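Local structure of magnesium transporter, putative (Shewanella oneidensis MR-1, 3KXR) at residues T103-R106 with Y107-F110; T134-D137 with A138-I142. The protein probably moves magnesium or other cations across the membrane as an MgtE-like (SLC41A) transporter, of which this piece holds the paired CBS domains and part of the MgtE N-terminal domain. All coordinates share one frame; numbering follows the deposited sequence.

Contact 1 (T103-R106 with Y107-F110); sequences TVRR and YDIF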
ATOM      1  N   THR A 103     -15.234  25.757  13.837  1.00 36.10           N
ATOM      2  CA  THR A 103     -13.861  26.073  13.531  1.00 36.67           C
ATOM      3  C   THR A 103     -13.280  26.870  14.676  1.00 37.53           C
ATOM      4  O   THR A 103     -13.931  27.775  15.190  1.00 36.54           O
ATOM      5  CB  THR A 103     -13.836  26.964  12.256  1.00 37.21           C
ATOM      6  OG1 THR A 103     -14.384  26.219  11.167  1.00 37.30           O
ATOM      7  CG2 THR A 103     -12.428  27.472  11.890  1.00 35.60           C
ATOM      8  N   VAL A 104     -12.059  26.549  15.090  1.00 38.85           N
ATOM      9  CA  VAL A 104     -11.333  27.445  16.003  1.00 40.16           C
ATOM     10  C   VAL A 104     -10.166  28.058  15.253  1.00 40.05           C
ATOM     11  O   VAL A 104      -9.528  27.372  14.489  1.00 41.00           O
ATOM     12  CB  VAL A 104     -10.863  26.726  17.306  1.00 40.06           C
ATOM     13  CG1 VAL A 104     -12.021  25.937  17.949  1.00 42.52           C
ATOM     14  CG2 VAL A 104      -9.698  25.804  17.040  1.00 41.38           C
ATOM     15  N   ARG A 105      -9.879  29.330  15.474  1.00 40.64           N
ATOM     16  CA  ARG A 105      -8.764  29.997  14.785  1.00 41.36           C
ATOM     17  C   ARG A 105      -7.478  30.014  15.552  1.00 41.49           C
ATOM     18  O   ARG A 105      -7.458  30.260  16.742  1.00 41.05           O
ATOM     19  CB  ARG A 105      -9.066  31.454  14.548  1.00 41.63           C
ATOM     20  CG  ARG A 105     -10.312  31.721  13.808  1.00 44.96           C
ATOM     21  CD  ARG A 105     -10.366  33.215  13.592  1.00 50.60           C
ATOM     22  NE  ARG A 105     -11.659  33.571  13.053  1.00 56.43           N
ATOM     23  CZ  ARG A 105     -12.031  33.412  11.779  1.00 61.95           C
ATOM     24  NH1 ARG A 105     -11.179  32.907  10.874  1.00 63.39           N
ATOM     25  NH2 ARG A 105     -13.273  33.782  11.403  1.00 63.19           N
ATOM     26  N   ARG A 106      -6.378  29.864  14.843  1.00 42.21           N
ATOM     27  CA  ARG A 106      -5.094  29.921  15.492  1.00 43.07           C
ATOM     28  C   ARG A 106      -4.955  31.134  16.408  1.00 43.18           C
ATOM     29  O   ARG A 106      -4.553  31.008  17.561  1.00 43.20           O
ATOM     30  CB  ARG A 106      -3.964  29.959  14.473  1.00 42.83           C
ATOM     31  CG  ARG A 106      -2.673  30.239  15.156  1.00 45.12           C
ATOM     32  CD  ARG A 106      -1.483  29.705  14.488  1.00 47.53           C
ATOM     33  NE  ARG A 106      -1.486  30.081  13.106  1.00 50.93           N
ATOM     34  CZ  ARG A 106      -0.999  29.309  12.147  1.00 56.10           C
ATOM     35  NH1 ARG A 106      -0.425  28.126  12.420  1.00 55.18           N
ATOM     36  NH2 ARG A 106      -1.072  29.734  10.907  1.00 59.41           N
ATOM     37  N   TYR A 107      -5.234  32.315  15.879  1.00 43.57           N
ATOM     38  CA  TYR A 107      -5.000  33.526  16.639  1.00 44.17           C
ATOM     39  C   TYR A 107      -5.776  33.534  17.966  1.00 44.43           C
ATOM     40  O   TYR A 107      -5.240  33.935  18.991  1.00 44.20           O
ATOM     41  CB  TYR A 107      -5.337  34.754  15.826  1.00 44.45           C
ATOM     42  CG  TYR A 107      -5.100  36.038  16.586  1.00 46.79           C
ATOM     43  CD1 TYR A 107      -3.877  36.691  16.508  1.00 48.55           C
ATOM     44  CD2 TYR A 107      -6.099  36.594  17.397  1.00 48.91           C
ATOM     45  CE1 TYR A 107      -3.653  37.857  17.198  1.00 49.80           C
ATOM     46  CE2 TYR A 107      -5.883  37.762  18.088  1.00 49.45           C
ATOM     47  CZ  TYR A 107      -4.654  38.391  17.981  1.00 50.73           C
ATOM     48  OH  TYR A 107      -4.402  39.561  18.661  1.00 53.96           O
ATOM     49  N   ASP A 108      -7.017  33.077  17.937  1.00 44.71           N
ATOM     50  CA  ASP A 108      -7.815  33.025  19.152  1.00 45.78           C
ATOM     51  C   ASP A 108      -7.325  31.937  20.064  1.00 45.85           C
ATOM     52  O   ASP A 108      -7.248  32.163  21.259  1.00 46.86           O
ATOM     53  CB  ASP A 108      -9.317  32.811  18.895  1.00 45.87           C
ATOM     54  CG  ASP A 108      -9.905  33.836  17.925  1.00 48.69           C
ATOM     55  OD1 ASP A 108      -9.474  35.023  17.942  1.00 48.40           O
ATOM     56  OD2 ASP A 108     -10.791  33.431  17.122  1.00 53.35           O
ATOM     57  N   ILE A 109      -6.982  30.761  19.555  1.00 46.05           N
ATOM     58  CA  ILE A 109      -6.668  29.701  20.490  1.00 46.57           C
ATOM     59  C   ILE A 109      -5.340  29.876  21.200  1.00 46.94           C
ATOM     60  O   ILE A 109      -5.117  29.229  22.224  1.00 48.14           O
ATOM     61  CB  ILE A 109      -6.741  28.261  19.932  1.00 46.89           C
ATOM     62  CG1 ILE A 109      -5.570  27.966  19.057  1.00 47.31           C
ATOM     63  CG2 ILE A 109      -8.113  27.902  19.317  1.00 48.01           C
ATOM     64  CD1 ILE A 109      -4.596  27.129  19.777  1.00 48.82           C
ATOM     65  N   PHE A 110      -4.458  30.738  20.702  1.00 46.60           N
ATOM     66  CA  PHE A 110      -3.268  31.089  21.481  1.00 46.24           C
ATOM     67  C   PHE A 110      -3.529  32.138  22.529  1.00 46.77           C
ATOM     68  O   PHE A 110      -2.622  32.511  23.241  1.00 47.40           O
ATOM     69  CB  PHE A 110      -2.078  31.446  20.579  1.00 46.14           C
ATOM     70  CG  PHE A 110      -1.369  30.222  20.057  1.00 44.59           C
ATOM     71  CD1 PHE A 110      -0.429  29.560  20.843  1.00 43.22           C
ATOM     72  CD2 PHE A 110      -1.715  29.663  18.836  1.00 44.03           C
ATOM     73  CE1 PHE A 110       0.202  28.392  20.379  1.00 43.10           C
ATOM     74  CE2 PHE A 110      -1.082  28.493  18.361  1.00 43.45           C
ATOM     75  CZ  PHE A 110      -0.139  27.863  19.129  1.00 43.16           C
TER
HETATM   76  O   HOH W   1     -11.562  30.961  17.011  1.00 41.10           O

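Contact 2 (T134-D137 with A138-I142); sequences TLLD and AAEAI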
ATOM      1  N   THR A 134     -20.958  24.944  -6.185  1.00 37.27           N
ATOM      2  CA  THR A 134     -20.292  25.077  -7.487  1.00 37.08           C
ATOM      3  C   THR A 134     -18.893  25.601  -7.274  1.00 37.62           C
ATOM      4  O   THR A 134     -18.614  26.252  -6.258  1.00 37.49           O
ATOM      5  CB  THR A 134     -21.005  26.033  -8.475  1.00 36.77           C
ATOM      6  OG1 THR A 134     -20.998  27.353  -7.942  1.00 35.92           O
ATOM      7  CG2 THR A 134     -22.437  25.611  -8.766  1.00 34.93           C
ATOM      8  N   LEU A 135     -18.026  25.361  -8.244  1.00 38.17           N
ATOM      9  CA  LEU A 135     -16.629  25.712  -8.082  1.00 39.10           C
ATOM     10  C   LEU A 135     -16.443  27.199  -7.887  1.00 40.31           C
ATOM     11  O   LEU A 135     -15.686  27.636  -7.025  1.00 41.33           O
ATOM     12  CB  LEU A 135     -15.803  25.246  -9.268  1.00 39.16           C
ATOM     13  CG  LEU A 135     -15.890  23.770  -9.658  1.00 39.03           C
ATOM     14  CD1 LEU A 135     -14.848  23.494 -10.718  1.00 35.52           C
ATOM     15  CD2 LEU A 135     -15.738  22.849  -8.421  1.00 38.19           C
ATOM     16  N   LEU A 136     -17.141  27.985  -8.681  1.00 41.58           N
ATOM     17  CA  LEU A 136     -17.026  29.439  -8.598  1.00 42.64           C
ATOM     18  C   LEU A 136     -17.680  30.011  -7.335  1.00 42.18           C
ATOM     19  O   LEU A 136     -17.189  30.993  -6.804  1.00 42.71           O
ATOM     20  CB  LEU A 136     -17.608  30.078  -9.854  1.00 43.28           C
ATOM     21  CG  LEU A 136     -17.318  31.548 -10.177  1.00 46.29           C
ATOM     22  CD1 LEU A 136     -17.681  31.820 -11.658  1.00 47.62           C
ATOM     23  CD2 LEU A 136     -18.085  32.578  -9.274  1.00 49.77           C
ATOM     24  N   ASP A 137     -18.762  29.415  -6.848  1.00 41.64           N
ATOM     25  CA  ASP A 137     -19.306  29.848  -5.574  1.00 41.59           C
ATOM     26  C   ASP A 137     -18.338  29.506  -4.448  1.00 41.74           C
ATOM     27  O   ASP A 137     -18.205  30.260  -3.506  1.00 41.70           O
ATOM     28  CB  ASP A 137     -20.661  29.226  -5.285  1.00 41.52           C
ATOM     29  CG  ASP A 137     -21.769  29.803  -6.139  1.00 42.54           C
ATOM     30  OD1 ASP A 137     -21.538  30.797  -6.876  1.00 44.54           O
ATOM     31  OD2 ASP A 137     -22.889  29.234  -6.086  1.00 42.54           O
ATOM     32  N   ALA A 138     -17.657  28.374  -4.543  1.00 42.37           N
ATOM     33  CA  ALA A 138     -16.631  28.015  -3.567  1.00 42.20           C
ATOM     34  C   ALA A 138     -15.503  29.016  -3.575  1.00 42.55           C
ATOM     35  O   ALA A 138     -15.101  29.506  -2.532  1.00 43.53           O
ATOM     36  CB  ALA A 138     -16.077  26.655  -3.857  1.00 42.05           C
ATOM     37  N   ALA A 139     -14.975  29.307  -4.748  1.00 43.08           N
ATOM     38  CA  ALA A 139     -13.865  30.243  -4.874  1.00 43.35           C
ATOM     39  C   ALA A 139     -14.255  31.622  -4.335  1.00 43.95           C
ATOM     40  O   ALA A 139     -13.485  32.248  -3.604  1.00 43.83           O
ATOM     41  CB  ALA A 139     -13.397  30.338  -6.355  1.00 42.99           C
ATOM     42  N   GLU A 140     -15.460  32.081  -4.654  1.00 44.38           N
ATOM     43  CA  GLU A 140     -15.929  33.357  -4.125  1.00 45.48           C
ATOM     44  C   GLU A 140     -15.990  33.381  -2.602  1.00 44.96           C
ATOM     45  O   GLU A 140     -15.609  34.373  -1.962  1.00 44.87           O
ATOM     46  CB  GLU A 140     -17.314  33.702  -4.666  1.00 46.13           C
ATOM     47  CG  GLU A 140     -17.246  34.649  -5.820  1.00 50.16           C
ATOM     48  CD  GLU A 140     -18.612  35.139  -6.244  1.00 55.24           C
ATOM     49  OE1 GLU A 140     -19.009  36.256  -5.796  1.00 57.27           O
ATOM     50  OE2 GLU A 140     -19.274  34.392  -7.021  1.00 57.50           O
ATOM     51  N   ALA A 141     -16.507  32.290  -2.042  1.00 44.36           N
ATOM     52  CA  ALA A 141     -16.754  32.196  -0.621  1.00 43.95           C
ATOM     53  C   ALA A 141     -15.441  32.306   0.140  1.00 44.01           C
ATOM     54  O   ALA A 141     -15.401  32.977   1.157  1.00 43.15           O
ATOM     55  CB  ALA A 141     -17.504  30.907  -0.271  1.00 43.08           C
ATOM     56  N   ILE A 142     -14.379  31.669  -0.368  1.00 44.80           N
ATOM     57  CA  ILE A 142     -13.042  31.741   0.271  1.00 45.56           C
ATOM     58  C   ILE A 142     -12.397  33.091  -0.015  1.00 45.49           C
ATOM     59  O   ILE A 142     -11.898  33.745   0.897  1.00 45.93           O
ATOM     60  CB  ILE A 142     -12.049  30.622  -0.177  1.00 46.00           C
ATOM     61  CG1 ILE A 142     -12.696  29.251  -0.116  1.00 48.66           C
ATOM     62  CG2 ILE A 142     -10.835  30.559   0.758  1.00 45.20           C
ATOM     63  CD1 ILE A 142     -11.827  28.090  -0.679  1.00 52.97           C
TER

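Contact 1 (T103-R106 with Y107-F110)
Arg-105 and Asp-108 run alongside each other where strand 100-105 of a CBS domain turns straight into the short helix 106-109. Arg-105 holds the N-cap position, and its carbonyl O accepts the first helical bond, from Ile-109 N at 2.9 Å; Phe-110 N then gives a longer one to Arg-106 O. Along the Arg-105 side chain, CB lies 3.7 Å from Asp-108 OD2, and CG and CD pass the same oxygen, CD at 3.6 Å. Arg-105 NE is still 4.2 Å from Asp-108 OD2, too far for a salt bridge, although the two charges probably attract. With the chain extended from CG to NE (chi2 -176°), the guanidinium is carried past the aspartate, and at the tip NH1 forms a salt bridge with Glu-147. An aspartate suits this place, three residues past the N-cap, since its carboxylate can accept from the N-cap amide, as in a capping box; here it does so through a water, whose oxygen lies 2.6 Å from Asp-108 OD2 and takes the hydrogen of Arg-105 N. On another side, Val-104 CG2 packs on Ile-109 CG2 at 3.5 Å, branched residues well matched to a buried junction. Phe-110 lies alongside the Arg-106 stem: its CD2 edge meets Arg-106 O near the ring plane and Arg-106 CG at 3.8 Å, with ring and guanidinium planes 33° apart. An alanine in place of Phe-110 would probably leave the Arg-106 methylenes less restrained on this side, though Phe-80 and Asp-89 still touch that side chain. Beyond the junction, Ile-109 leans on Ala-76 and Phe-80 of helix 73-82, and Phe-110 touches Gln-77 there, while Val-104 packs on Leu-91 of the adjoining strand 90-94.

Contact 2 (T134-D137 with A138-I142)
Thr-134 O receives Ala-138 N at 2.9 Å, the first of five successive i to i+4 bonds that build the opening turns of helix 135-143. This helix is the connection of a beta-alpha-beta crossover in a CBS domain, between the parallel strands 129-130 and 149-153. Leu-135 O, Leu-136 O, Asp-137 O and Ala-138 O follow, taking the amides of Ala-139, Glu-140, Ala-141 and Ile-142. The first donor lies nearly in line with its carbonyl, whereas Glu-140 N is tilted 32° from the carbonyl plane of Leu-136. Thr-134 is the N-cap: with OG1 set between the backbone N and the carbonyl carbon (chi1 64°), the hydroxyl accepts from Asp-137 N at 3.2 Å and satisfies an amide that has no preceding turn to bond to. Asp-137 also suits this end of the helix, where its negative charge would probably be favoured by the helix dipole.

Alanines take positions that meet neighbouring elements, Ala-138 and Ala-139 buried and Ala-141 partly so, since a lone methyl lets the helix sit close to them. Ala-138 CB rests 3.3 Å from Leu-135 O and reaches Leu-129, Ala-139 touches Ala-168 and Val-172 of helix 165-176, and Ala-141 touches Leu-129 and Leu-150. On the exposed side, the carboxylates of Asp-137 and Glu-140 come within 4.3 Å (OD1 to OE2), a mild repulsion that solvent probably screens. The Leu-136 and Glu-140 side chains cross obliquely, with Glu-140 CG 4.1 Å from the methyl CD2 of Leu-136.

In the fold
From the N terminus, the chain runs through helices that belong to the partial MgtE N domain to the first CBS unit, where helix 73-82 and strand 90-94 precede contact 1. Here strand 100-105 ends and the short helix 106-109 packs against helix 73-82. A linker then leads into the second CBS unit, whose strand 129-130 is followed by contact 2, the start of the helix that connects it to strand 149-153. Neither contact spans a long loop; they lie in series, neither nesting nor crossing. The centres of contact 1 and contact 2 are about 24 Å apart. The Arg-105 to Glu-147 salt bridge nevertheless ties the first unit to the loop just beyond helix 135-143.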